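PDB 7EHP: chitin oligosaccahride binding protein NagB1 from Paenibacillus sp. FPU-7, which binds the chitin oligosaccharides N,N'-diacetylchitobiose and N,N',N''-triacetylchitotriose as an extracellular solute-binding protein, probably delivering them to a membrane transporter. Local coordinates for residues P53-A57 / A58-P62; L143-V146 / A147-K151; Q223-A226 / E227-A231; Q343-E346 / L347-P351; K385-K388 / V389-A393. All blocks are in the same frame, centred on the assembly; numbering follows the deposited sequence.

The five contacts follow one another along the chain; none nests in or crosses another. Each joins two adjacent segments, so none closes a long loop. Contact 1 ends helix 44-58 and leads towards strand 64-68. Contact 2 is a turn-to-turn contact within helix 140-152. It lies on the opposite side of the chain's centre from contact 1, with centres about 47 Å apart. Contact 3 starts helix 225-233 beside the bound sugar. Contact 4 carries the chain from helix 336-344 into strand 348-350, which joins the mixed sheet. Contact 5 lies within helix 379-396, near the C terminus. No two contacts touch.

Contact 1: residues P53-A57 / A58-P62; sequences PAEMA and AGNPP
Ala58 and Asn60 bond back to the last turn of helix 44-58, which closes in a Schellman motif. Three backbone bonds make this end. Ala58 N gives an ordinary helical bond to Ala54 O at 3.1 Å, with an N-H...O angle of 161°. Asn60 N reaches back five residues to Glu55 O, at 3.0 Å. Gly59 N makes a weak bond to Met56 O. Gly59 is the C-prime residue and has positive phi, a backbone shape that favours glycine. The chain then leaves the helix and heads for strand 64-68.

The apolar part is formed by Met56 and Pro61, which cross at about a right angle. The Met56 chain bends at chi2 (-63°), which turns its end back to the proline. Met56 CE lies 3.7 Å from Pro61 CB, and Met56 SD lies 3.8 Å from the same carbon. Tyr76 of helix 71-78 and Leu82 also pack on Met56.

The polar part centres on the carboxylate of Glu55. Its strongest partner is Arg6 of strand 3-7, which forms a salt bridge to OE1. The charge thus ties the helix end to that strand. Glu55 OE2 rests against the ring of Pro62, 3.6 Å from Pro62 CD. One water bridges the two segments, donating to Glu55 OE1 at 3.2 Å and to Asn60 O at 3.0 Å.

Contact 2: residues L143-V146 / A147-K151; sequences LMDV and AAKAK
Residues 143-146 and 147-151 are consecutive turns of helix 140-152, joined by four backbone i to i+4 bonds from Leu143-Ala147 through Val146-Ala150. The bonds are short and fairly straight. Ala147 N reaches Leu143 O at 2.8 Å with an N-H...O angle of 166°. Ala150 N lies equally close to Val146 O, at 2.8 Å.

The charged side-chain contact joins Asp145 and Lys149, one turn apart. Asp145 CG lies anti to the backbone N (chi1 -180°), which holds the carboxylate out from the helix, where the Lys149 chain can meet it. That chain lies near the Asp145 backbone carbonyl, with Lys149 CG 3.2 Å from Asp145 O. Its end then bends at chi4 to bring the amino group to the acid. Lys149 NZ donates to Asp145 OD2 at 3.2 Å in a salt bridge; the oxygen accepts through its syn lone pair, on the side of OD1. Lys149 CE comes 3.4 Å from Asp145 OD1, so the lysine end touches both oxygens.

The alanines pack outward on other parts of the fold. Ala147 meets Pro157 of strand 156-159 and Tyr215, which also packs on Met144 and Ala148. Ala150 meets Ala238 of strand 237-243. Leu143 and Val146 turn their side chains to Met239 of the same strand. Met144 meets helix 198-213.

In residues 143-151, Leu143, Val146, Ala147 and Ala150 are buried. The Asp145-Lys149 ion pair sits on a partly exposed flank, where the two opposite charges probably offset each other.

Contact 3: residues Q223-A226 / E227-A231; sequences QKYA and EQQYA
Ala226 O is gripped by two backbone N-H groups of the next turn. Tyr230 N meets it in the carbonyl plane at 2.9 Å, while Gln229 N makes a weak bond. The same oxygen lies 3.3 Å above one face of the Tyr230 ring, offset toward the rim. Ala226 CB also touches that ring, 3.8 Å from Tyr230 CZ.

Glu227 folds back over the start of the helix. Its OE2 takes a bond from Lys224 N at 3.0 Å, coming from above the carboxylate plane. In return, Glu227 N bonds to Lys224 O at 2.9 Å. Together the two bonds tie Glu227 to the backbone of Lys224 just before the helix. The ion pair with Lys224 NZ is long. Gln223 CG packs at the other carboxylate oxygen, 3.5 Å from Glu227 OE1.

The Tyr225 ring passes Gln229, whose CD lies over one face. The polar ends of Tyr225 and Gln229 both bond to Asp242. The Tyr225 side chain lies about 4 Å from a bound NAG, which places it by the glycan pocket, and it meets Trp166 edge-to-face. Helix 225-233 packs against helix 165-180 through Tyr225 and Gln228, and against strand 237-243 through Gln228 and Gln229.

Contact 4: residues Q343-E346 / L347-P351; sequences QASE and LRQFP
Leu347 packs tightly against the Ala344 carbonyl. Its CG lies 3.1 Å from Ala344 O, and its CD1 lies 3.5 Å from the same oxygen. Leu347 CG is set beside the backbone N by a chi1 of -38°. This turns the branch point to the carbonyl, and one methyl follows it. The approach is tight and probably somewhat strained. Ala344 and Leu347 are the first and last residues of a type I beta turn, so the close approach is made across the turn. Leu347 also meets Ser266.

A second approach joins the Gln349 amide to the Ser345 carbonyl. Gln349 NE2 lies 2.4 Å from Ser345 O, too short for a reliable bond, so its detail is doubtful. A weak bond from the same nitrogen to Leu347 O shares that doubt. Gln349 OE1 bonds to Tyr117 OH of strand 109-125.

The turn links helix 336-344 to strand 348-350. That strand runs parallel to strand 277-288 and joins the mixed sheet through backbone bonds of Arg348 and Phe350 to Ile278. Phe350 also bonds to Gly280, and its side chain packs on helix 165-180.

The outer side is looser. Glu346 is exposed, and its side chain makes no contact with residues 347-351 beyond its own neighbour. Arg348 is also exposed; its first side-chain bond points away from residues 343-346. Ser345 OG bonds to Ile342 O, and its side chain touches Tyr117 and Val119.

Contact 5: residues K385-K388 / V389-A393; sequences KMQK and VQEDA
The Gln387 amide and the Glu391 carboxylate stand almost perpendicular, with their planes 89° apart. The amide points its edge at the acid: Gln387 NE2 donates to Glu391 OE1 at 3.0 Å, with an N-H...O angle of 170°. The acceptor lies in the amide plane, but the nitrogen sits above the carboxylate plane. Gln387 CG also lies 3.5 Å from Glu391 OE1. The Glu391 side chain is modelled too close to the Gln387 backbone carbonyl, so its exact placement is less certain. The other end of the amide is held by Trp195, whose backbone N bonds to Gln387 OE1. The amide is thus gripped at both ends, which should fix its rotation. The Gln387 chain starts out opposite its own backbone N and then bends at chi2, which brings the amide to this place. Trp195 NE1 bonds to the neighbouring Gln390 OE1, while Gln390 NE2 bonds to Gln358 and Asn394.

These side chains lie one turn or less apart on helix 379-396, near the C terminus. Its regular i to i+4 bonds cross the contact. Val389 N meets Lys385 O at 3.1 Å, and Gln390 N meets Met386 O at 2.8 Å. Asp392 N bonds to Lys388 O at 3.0 Å.

A second, looser contact joins the aliphatic part of Lys385 to Val389. Lys385 CE lies 4.0 Å from Val389 CG2, with the lysine chain bent at chi2, so that its end crosses over the valine. Val389 also touches Thr364, and Met386, Gln390 and Ala393 pack on Val361. This side of the helix faces helix 359-373. On the exposed side, Asp392 OD1 forms a salt bridge with Arg395.

Contact 1: residues P53-A57 / A58-P62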
loop_
_atom_site.group_PDB
_atom_site.type_symbol
_atom_site.label_atom_id
_atom_site.label_comp_id
_atom_site.label_asym_id
_atom_site.label_seq_id
_atom_site.Cartn_x
_atom_site.Cartn_y
_atom_site.Cartn_z
ATOM N N PRO A 53 -10.974 8.681 10.299
ATOM C CA PRO A 53 -10.655 8.895 11.725
ATOM C C PRO A 53 -11.626 9.833 12.410
ATOM O O PRO A 53 -12.017 9.589 13.558
ATOM C CB PRO A 53 -9.238 9.492 11.671
ATOM C CG PRO A 53 -8.646 8.845 10.487
ATOM C CD PRO A 53 -9.779 8.934 9.469
ATOM N N ALA A 54 -12.040 10.900 11.727
ATOM C CA ALA A 54 -12.992 11.828 12.324
ATOM C C ALA A 54 -14.336 11.148 12.564
ATOM O O ALA A 54 -14.893 11.227 13.666
ATOM C CB ALA A 54 -13.162 13.059 11.432
ATOM N N GLU A 55 -14.864 10.467 11.539
ATOM C CA GLU A 55 -16.135 9.756 11.686
ATOM C C GLU A 55 -16.060 8.704 12.782
ATOM O O GLU A 55 -17.026 8.502 13.525
ATOM C CB GLU A 55 -16.535 9.122 10.353
ATOM C CG GLU A 55 -16.703 10.150 9.249
ATOM C CD GLU A 55 -16.736 9.546 7.861
ATOM O OE1 GLU A 55 -17.467 10.098 7.017
ATOM O OE2 GLU A 55 -16.029 8.541 7.605
ATOM N N MET A 56 -14.927 8.022 12.904
ATOM C CA MET A 56 -14.788 7.035 13.968
ATOM C C MET A 56 -14.846 7.696 15.339
ATOM O O MET A 56 -15.477 7.170 16.262
ATOM C CB MET A 56 -13.483 6.256 13.800
ATOM C CG MET A 56 -13.523 5.206 12.698
ATOM S SD MET A 56 -14.739 3.891 13.006
ATOM C CE MET A 56 -14.518 2.886 11.541
ATOM N N ALA A 57 -14.208 8.855 15.492
ATOM C CA ALA A 57 -14.203 9.505 16.798
ATOM C C ALA A 57 -15.600 9.961 17.193
ATOM O O ALA A 57 -15.977 9.876 18.367
ATOM C CB ALA A 57 -13.240 10.687 16.797
ATOM N N ALA A 58 -16.369 10.470 16.229
ATOM C CA ALA A 58 -17.733 10.923 16.470
ATOM C C ALA A 58 -18.725 9.773 16.553
ATOM O O ALA A 58 -19.865 9.988 16.984
ATOM C CB ALA A 58 -18.164 11.897 15.370
ATOM N N GLY A 59 -18.322 8.572 16.143
ATOM C CA GLY A 59 -19.179 7.409 16.197
ATOM C C GLY A 59 -20.148 7.244 15.049
ATOM O O GLY A 59 -21.114 6.488 15.185
ATOM N N ASN A 60 -19.939 7.923 13.918
ATOM C CA ASN A 60 -20.806 7.767 12.748
ATOM C C ASN A 60 -20.009 7.402 11.489
ATOM O O ASN A 60 -20.078 8.092 10.466
ATOM C CB ASN A 60 -21.643 9.031 12.538
ATOM C CG ASN A 60 -20.804 10.250 12.163
ATOM O OD1 ASN A 60 -19.609 10.314 12.459
ATOM N ND2 ASN A 60 -21.434 11.229 11.516
ATOM N N PRO A 61 -19.277 6.291 11.513
ATOM C CA PRO A 61 -18.577 5.841 10.301
ATOM C C PRO A 61 -19.570 5.333 9.271
ATOM O O PRO A 61 -20.736 5.067 9.606
ATOM C CB PRO A 61 -17.694 4.700 10.819
ATOM C CG PRO A 61 -18.506 4.136 11.946
ATOM C CD PRO A 61 -19.037 5.359 12.632
ATOM N N PRO A 62 -19.152 5.157 8.016
ATOM C CA PRO A 62 -20.039 4.525 7.038
ATOM C C PRO A 62 -20.379 3.117 7.496
ATOM O O PRO A 62 -19.796 2.595 8.449
ATOM C CB PRO A 62 -19.201 4.522 5.753
ATOM C CG PRO A 62 -18.185 5.625 5.978
ATOM C CD PRO A 62 -17.834 5.435 7.420
HETATM O O HOH W 1 -20.375 8.996 7.581
#

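Contact 2: residues L143-V146 / A147-K151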
loop_
_atom_site.group_PDB
_atom_site.type_symbol
_atom_site.label_atom_id
_atom_site.label_comp_id
_atom_site.label_asym_id
_atom_site.label_seq_id
_atom_site.Cartn_x
_atom_site.Cartn_y
_atom_site.Cartn_z
ATOM N N LEU A 143 22.469 -0.828 -8.694
ATOM C CA LEU A 143 21.431 0.195 -8.836
ATOM C C LEU A 143 22.027 1.539 -9.229
ATOM O O LEU A 143 21.497 2.231 -10.110
ATOM C CB LEU A 143 20.647 0.321 -7.530
ATOM C CG LEU A 143 19.428 1.249 -7.482
ATOM C CD1 LEU A 143 18.501 1.028 -8.672
ATOM C CD2 LEU A 143 18.674 1.054 -6.164
ATOM N N MET A 144 23.137 1.918 -8.586
ATOM C CA MET A 144 23.797 3.183 -8.883
ATOM C C MET A 144 24.216 3.250 -10.349
ATOM O O MET A 144 24.045 4.277 -11.011
ATOM C CB MET A 144 25.011 3.330 -7.969
ATOM C CG MET A 144 24.702 3.519 -6.478
ATOM S SD MET A 144 23.345 4.633 -6.073
ATOM C CE MET A 144 24.201 6.141 -6.302
ATOM N N ASP A 145 24.758 2.150 -10.872
ATOM C CA ASP A 145 25.147 2.083 -12.281
ATOM C C ASP A 145 23.934 2.238 -13.202
ATOM O O ASP A 145 23.962 3.012 -14.168
ATOM C CB ASP A 145 25.866 0.751 -12.525
ATOM C CG ASP A 145 26.321 0.578 -13.946
ATOM O OD1 ASP A 145 27.137 1.400 -14.421
ATOM O OD2 ASP A 145 25.843 -0.387 -14.592
ATOM N N VAL A 146 22.853 1.507 -12.907
ATOM C CA VAL A 146 21.631 1.592 -13.706
ATOM C C VAL A 146 21.104 3.019 -13.707
ATOM O O VAL A 146 20.796 3.588 -14.761
ATOM C CB VAL A 146 20.579 0.606 -13.166
ATOM C CG1 VAL A 146 19.190 0.905 -13.743
ATOM C CG2 VAL A 146 21.001 -0.817 -13.465
ATOM N N ALA A 147 21.025 3.626 -12.517
ATOM C CA ALA A 147 20.484 4.974 -12.383
ATOM C C ALA A 147 21.352 6.000 -13.101
ATOM O O ALA A 147 20.831 6.906 -13.775
ATOM C CB ALA A 147 20.351 5.321 -10.899
ATOM N N ALA A 148 22.680 5.881 -12.959
ATOM C CA ALA A 148 23.603 6.794 -13.640
ATOM C C ALA A 148 23.487 6.691 -15.160
ATOM O O ALA A 148 23.479 7.713 -15.858
ATOM C CB ALA A 148 25.038 6.510 -13.200
ATOM N N LYS A 149 23.397 5.468 -15.691
ATOM C CA LYS A 149 23.223 5.290 -17.133
ATOM C C LYS A 149 21.856 5.775 -17.592
ATOM O O LYS A 149 21.740 6.416 -18.644
ATOM C CB LYS A 149 23.419 3.821 -17.512
ATOM C CG LYS A 149 24.825 3.297 -17.215
ATOM C CD LYS A 149 25.109 1.968 -17.881
ATOM C CE LYS A 149 26.587 1.611 -17.724
ATOM N NZ LYS A 149 26.791 0.142 -17.635
ATOM N N ALA A 150 20.806 5.475 -16.822
ATOM C CA ALA A 150 19.478 5.959 -17.183
ATOM C C ALA A 150 19.482 7.474 -17.299
ATOM O O ALA A 150 18.997 8.038 -18.290
ATOM C CB ALA A 150 18.441 5.497 -16.150
ATOM N N LYS A 151 20.035 8.149 -16.287
ATOM C CA LYS A 151 20.061 9.608 -16.289
ATOM C C LYS A 151 20.925 10.139 -17.424
ATOM O O LYS A 151 20.575 11.137 -18.068
ATOM C CB LYS A 151 20.575 10.113 -14.946
ATOM C CG LYS A 151 20.118 11.507 -14.580
ATOM C CD LYS A 151 20.525 11.813 -13.142
ATOM C CE LYS A 151 20.221 13.242 -12.779
ATOM N NZ LYS A 151 18.768 13.538 -12.992
#

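Contact 3: residues Q223-A226 / E227-A231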
loop_
_atom_site.group_PDB
_atom_site.type_symbol
_atom_site.label_atom_id
_atom_site.label_comp_id
_atom_site.label_asym_id
_atom_site.label_seq_id
_atom_site.Cartn_x
_atom_site.Cartn_y
_atom_site.Cartn_z
ATOM N N GLN A 223 4.059 17.184 -7.560
ATOM C CA GLN A 223 3.297 16.214 -8.336
ATOM C C GLN A 223 2.520 15.268 -7.434
ATOM O O GLN A 223 3.087 14.671 -6.513
ATOM C CB GLN A 223 4.225 15.418 -9.250
ATOM C CG GLN A 223 4.860 16.266 -10.325
ATOM C CD GLN A 223 6.230 15.767 -10.688
ATOM O OE1 GLN A 223 6.450 14.553 -10.815
ATOM N NE2 GLN A 223 7.185 16.690 -10.795
ATOM N N LYS A 224 1.231 15.112 -7.734
ATOM C CA LYS A 224 0.370 14.133 -7.082
ATOM C C LYS A 224 0.811 12.712 -7.436
ATOM O O LYS A 224 1.462 12.474 -8.455
ATOM C CB LYS A 224 -1.096 14.339 -7.503
ATOM C CG LYS A 224 -1.349 14.328 -9.041
ATOM C CD LYS A 224 -2.797 14.765 -9.445
ATOM C CE LYS A 224 -2.897 15.309 -10.898
ATOM N NZ LYS A 224 -2.622 16.790 -11.043
ATOM N N TYR A 225 0.414 11.759 -6.587
ATOM C CA TYR A 225 0.779 10.352 -6.739
ATOM C C TYR A 225 0.688 9.837 -8.178
ATOM O O TYR A 225 1.641 9.241 -8.692
ATOM C CB TYR A 225 -0.108 9.515 -5.818
ATOM C CG TYR A 225 0.085 8.009 -5.914
ATOM C CD1 TYR A 225 1.359 7.443 -6.005
ATOM C CD2 TYR A 225 -1.011 7.153 -5.874
ATOM C CE1 TYR A 225 1.532 6.049 -6.063
ATOM C CE2 TYR A 225 -0.860 5.765 -5.930
ATOM C CZ TYR A 225 0.402 5.219 -6.020
ATOM O OH TYR A 225 0.536 3.847 -6.073
ATOM N N ALA A 226 -0.451 10.058 -8.845
ATOM C CA ALA A 226 -0.648 9.515 -10.192
ATOM C C ALA A 226 0.423 9.953 -11.183
ATOM O O ALA A 226 0.643 9.265 -12.188
ATOM C CB ALA A 226 -2.014 9.928 -10.743
ATOM N N GLU A 227 1.074 11.090 -10.949
ATOM C CA GLU A 227 2.036 11.608 -11.917
ATOM C C GLU A 227 3.279 10.728 -12.026
ATOM O O GLU A 227 3.873 10.626 -13.107
ATOM C CB GLU A 227 2.403 13.050 -11.542
ATOM C CG GLU A 227 1.191 13.966 -11.713
ATOM C CD GLU A 227 1.502 15.442 -11.597
ATOM O OE1 GLU A 227 2.168 15.986 -12.503
ATOM O OE2 GLU A 227 1.043 16.062 -10.611
ATOM N N GLN A 228 3.682 10.063 -10.940
ATOM C CA GLN A 228 4.788 9.118 -11.078
ATOM C C GLN A 228 4.397 7.939 -11.958
ATOM O O GLN A 228 5.226 7.424 -12.723
ATOM C CB GLN A 228 5.271 8.670 -9.701
ATOM C CG GLN A 228 4.500 7.559 -9.012
ATOM C CD GLN A 228 5.316 6.958 -7.873
ATOM O OE1 GLN A 228 6.097 7.663 -7.227
ATOM N NE2 GLN A 228 5.139 5.659 -7.620
ATOM N N GLN A 229 3.126 7.549 -11.921
ATOM C CA GLN A 229 2.665 6.464 -12.771
ATOM C C GLN A 229 2.546 6.921 -14.217
ATOM O O GLN A 229 2.842 6.153 -15.141
ATOM C CB GLN A 229 1.335 5.927 -12.235
ATOM C CG GLN A 229 1.512 5.280 -10.849
ATOM C CD GLN A 229 0.214 4.863 -10.184
ATOM O OE1 GLN A 229 -0.879 5.130 -10.685
ATOM N NE2 GLN A 229 0.329 4.181 -9.053
ATOM N N TYR A 230 2.141 8.175 -14.440
ATOM C CA TYR A 230 2.193 8.702 -15.799
ATOM C C TYR A 230 3.614 8.616 -16.347
ATOM O O TYR A 230 3.838 8.073 -17.436
ATOM C CB TYR A 230 1.712 10.151 -15.841
ATOM C CG TYR A 230 0.325 10.455 -15.316
ATOM C CD1 TYR A 230 -0.692 9.495 -15.286
ATOM C CD2 TYR A 230 0.024 11.744 -14.878
ATOM C CE1 TYR A 230 -1.987 9.835 -14.804
ATOM C CE2 TYR A 230 -1.237 12.081 -14.394
ATOM C CZ TYR A 230 -2.234 11.140 -14.357
ATOM O OH TYR A 230 -3.455 11.544 -13.876
ATOM N N ALA A 231 4.591 9.140 -15.591
ATOM C CA ALA A 231 5.963 9.215 -16.092
ATOM C C ALA A 231 6.479 7.840 -16.461
ATOM O O ALA A 231 7.063 7.653 -17.534
ATOM C CB ALA A 231 6.886 9.868 -15.058
#

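Contact 4: residues Q343-E346 / L347-P351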
loop_
_atom_site.group_PDB
_atom_site.type_symbol
_atom_site.label_atom_id
_atom_site.label_comp_id
_atom_site.label_asym_id
_atom_site.label_seq_id
_atom_site.Cartn_x
_atom_site.Cartn_y
_atom_site.Cartn_z
ATOM N N GLN A 343 6.510 -14.103 -8.136
ATOM C CA GLN A 343 7.900 -14.516 -7.998
ATOM C C GLN A 343 8.595 -13.745 -6.878
ATOM O O GLN A 343 9.137 -14.339 -5.939
ATOM C CB GLN A 343 8.581 -14.293 -9.350
ATOM C CG GLN A 343 10.041 -14.617 -9.498
ATOM C CD GLN A 343 10.548 -14.224 -10.891
ATOM O OE1 GLN A 343 9.799 -13.678 -11.713
ATOM N NE2 GLN A 343 11.818 -14.501 -11.158
ATOM N N ALA A 344 8.565 -12.408 -6.950
ATOM C CA ALA A 344 9.258 -11.599 -5.952
ATOM C C ALA A 344 8.616 -11.689 -4.573
ATOM O O ALA A 344 9.269 -11.347 -3.586
ATOM C CB ALA A 344 9.321 -10.133 -6.393
ATOM N N SER A 345 7.363 -12.136 -4.480
ATOM C CA SER A 345 6.697 -12.251 -3.189
ATOM C C SER A 345 7.089 -13.509 -2.439
ATOM O O SER A 345 6.678 -13.680 -1.288
ATOM C CB SER A 345 5.180 -12.240 -3.355
ATOM O OG SER A 345 4.705 -13.555 -3.554
ATOM N N GLU A 346 7.850 -14.403 -3.067
ATOM C CA GLU A 346 8.290 -15.605 -2.376
ATOM C C GLU A 346 9.293 -15.280 -1.276
ATOM O O GLU A 346 9.528 -16.121 -0.402
ATOM C CB GLU A 346 8.881 -16.583 -3.394
ATOM C CG GLU A 346 7.897 -16.949 -4.494
ATOM C CD GLU A 346 8.217 -18.254 -5.186
ATOM O OE1 GLU A 346 9.419 -18.562 -5.345
ATOM O OE2 GLU A 346 7.262 -18.971 -5.564
ATOM N N LEU A 347 9.870 -14.074 -1.292
ATOM C CA LEU A 347 10.841 -13.660 -0.287
ATOM C C LEU A 347 10.173 -13.447 1.067
ATOM O O LEU A 347 8.951 -13.342 1.185
ATOM C CB LEU A 347 11.552 -12.369 -0.709
ATOM C CG LEU A 347 11.887 -12.214 -2.190
ATOM C CD1 LEU A 347 12.518 -10.847 -2.477
ATOM C CD2 LEU A 347 12.795 -13.350 -2.656
ATOM N N ARG A 348 11.005 -13.393 2.101
ATOM C CA ARG A 348 10.528 -13.047 3.431
ATOM C C ARG A 348 9.905 -11.657 3.410
ATOM O O ARG A 348 10.362 -10.765 2.690
ATOM C CB ARG A 348 11.687 -13.105 4.423
ATOM C CG ARG A 348 11.928 -14.485 5.023
ATOM C CD ARG A 348 12.966 -14.377 6.104
ATOM N NE ARG A 348 14.185 -13.830 5.527
ATOM C CZ ARG A 348 14.814 -12.762 6.002
ATOM N NH1 ARG A 348 14.325 -12.133 7.070
ATOM N NH2 ARG A 348 15.919 -12.320 5.405
ATOM N N GLN A 349 8.843 -11.470 4.185
ATOM C CA GLN A 349 8.008 -10.288 4.025
ATOM C C GLN A 349 7.933 -9.471 5.299
ATOM O O GLN A 349 7.991 -10.008 6.405
ATOM C CB GLN A 349 6.599 -10.674 3.590
ATOM C CG GLN A 349 6.635 -11.757 2.565
ATOM C CD GLN A 349 5.547 -11.615 1.569
ATOM O OE1 GLN A 349 4.514 -10.998 1.840
ATOM N NE2 GLN A 349 5.788 -12.121 0.367
ATOM N N PHE A 350 7.790 -8.160 5.122
ATOM C CA PHE A 350 7.482 -7.284 6.235
ATOM C C PHE A 350 6.311 -6.388 5.862
ATOM O O PHE A 350 6.128 -6.054 4.685
ATOM C CB PHE A 350 8.706 -6.440 6.657
ATOM C CG PHE A 350 9.345 -5.639 5.550
ATOM C CD1 PHE A 350 10.282 -6.216 4.695
ATOM C CD2 PHE A 350 9.083 -4.283 5.418
ATOM C CE1 PHE A 350 10.900 -5.471 3.693
ATOM C CE2 PHE A 350 9.701 -3.536 4.421
ATOM C CZ PHE A 350 10.605 -4.130 3.556
ATOM N N PRO A 351 5.483 -6.012 6.828
ATOM C CA PRO A 351 4.339 -5.149 6.522
ATOM C C PRO A 351 4.776 -3.700 6.355
ATOM O O PRO A 351 5.892 -3.313 6.696
ATOM C CB PRO A 351 3.418 -5.324 7.740
ATOM C CG PRO A 351 4.333 -5.698 8.855
ATOM C CD PRO A 351 5.451 -6.504 8.216
#

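Contact 5: residues K385-K388 / V389-A393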
loop_
_atom_site.group_PDB
_atom_site.type_symbol
_atom_site.label_atom_id
_atom_site.label_comp_id
_atom_site.label_asym_id
_atom_site.label_seq_id
_atom_site.Cartn_x
_atom_site.Cartn_y
_atom_site.Cartn_z
ATOM N N LYS A 385 13.534 14.542 15.060
ATOM C CA LYS A 385 12.112 14.828 15.203
ATOM C C LYS A 385 11.286 13.543 15.223
ATOM O O LYS A 385 10.347 13.409 16.024
ATOM C CB LYS A 385 11.673 15.753 14.072
ATOM C CG LYS A 385 10.192 16.031 14.029
ATOM C CD LYS A 385 9.739 16.846 15.233
ATOM C CE LYS A 385 8.314 17.373 15.011
ATOM N NZ LYS A 385 7.687 17.905 16.250
ATOM N N MET A 386 11.624 12.580 14.357
ATOM C CA MET A 386 10.925 11.298 14.379
ATOM C C MET A 386 11.017 10.645 15.744
ATOM O O MET A 386 10.026 10.100 16.249
ATOM C CB MET A 386 11.480 10.354 13.307
ATOM C CG MET A 386 11.118 10.779 11.899
ATOM S SD MET A 386 9.326 10.914 11.771
ATOM C CE MET A 386 8.848 9.246 12.239
ATOM N N GLN A 387 12.196 10.683 16.369
ATOM C CA GLN A 387 12.317 9.976 17.636
ATOM C C GLN A 387 11.536 10.677 18.737
ATOM O O GLN A 387 10.905 10.013 19.564
ATOM C CB GLN A 387 13.779 9.791 18.040
ATOM C CG GLN A 387 13.908 8.910 19.289
ATOM C CD GLN A 387 13.250 7.551 19.113
ATOM O OE1 GLN A 387 13.130 7.041 17.992
ATOM N NE2 GLN A 387 12.834 6.943 20.223
ATOM N N LYS A 388 11.553 12.010 18.768
ATOM C CA LYS A 388 10.782 12.708 19.794
ATOM C C LYS A 388 9.302 12.376 19.667
ATOM O O LYS A 388 8.641 12.071 20.664
ATOM C CB LYS A 388 11.012 14.221 19.714
ATOM C CG LYS A 388 12.382 14.619 20.242
ATOM C CD LYS A 388 12.597 16.123 20.303
ATOM C CE LYS A 388 14.042 16.443 20.701
ATOM N NZ LYS A 388 14.354 16.030 22.110
ATOM N N VAL A 389 8.766 12.418 18.442
ATOM C CA VAL A 389 7.356 12.094 18.247
ATOM C C VAL A 389 7.101 10.637 18.602
ATOM O O VAL A 389 6.065 10.295 19.186
ATOM C CB VAL A 389 6.926 12.426 16.809
ATOM C CG1 VAL A 389 5.523 11.903 16.523
ATOM C CG2 VAL A 389 6.973 13.916 16.609
ATOM N N GLN A 390 8.056 9.762 18.279
ATOM C CA GLN A 390 7.922 8.350 18.623
ATOM C C GLN A 390 7.831 8.154 20.133
ATOM O O GLN A 390 7.017 7.352 20.612
ATOM C CB GLN A 390 9.102 7.570 18.051
ATOM C CG GLN A 390 8.949 6.065 18.150
ATOM C CD GLN A 390 7.760 5.579 17.391
ATOM O OE1 GLN A 390 7.773 5.557 16.166
ATOM N NE2 GLN A 390 6.714 5.174 18.108
ATOM N N GLU A 391 8.652 8.882 20.902
ATOM C CA GLU A 391 8.584 8.788 22.360
ATOM C C GLU A 391 7.228 9.250 22.869
ATOM O O GLU A 391 6.643 8.622 23.764
ATOM C CB GLU A 391 9.677 9.626 23.037
ATOM C CG GLU A 391 11.066 9.639 22.432
ATOM C CD GLU A 391 11.948 8.536 22.954
ATOM O OE1 GLU A 391 13.183 8.574 22.715
ATOM O OE2 GLU A 391 11.385 7.617 23.582
ATOM N N ASP A 392 6.737 10.380 22.337
ATOM C CA ASP A 392 5.442 10.921 22.749
ATOM C C ASP A 392 4.308 9.958 22.421
ATOM O O ASP A 392 3.413 9.733 23.241
ATOM C CB ASP A 392 5.184 12.267 22.066
ATOM C CG ASP A 392 6.027 13.392 22.628
ATOM O OD1 ASP A 392 6.953 13.115 23.420
ATOM O OD2 ASP A 392 5.751 14.560 22.279
ATOM N N ALA A 393 4.319 9.403 21.204
ATOM C CA ALA A 393 3.295 8.445 20.801
ATOM C C ALA A 393 3.289 7.229 21.717
ATOM O O ALA A 393 2.228 6.784 22.164
ATOM C CB ALA A 393 3.510 8.025 19.345
#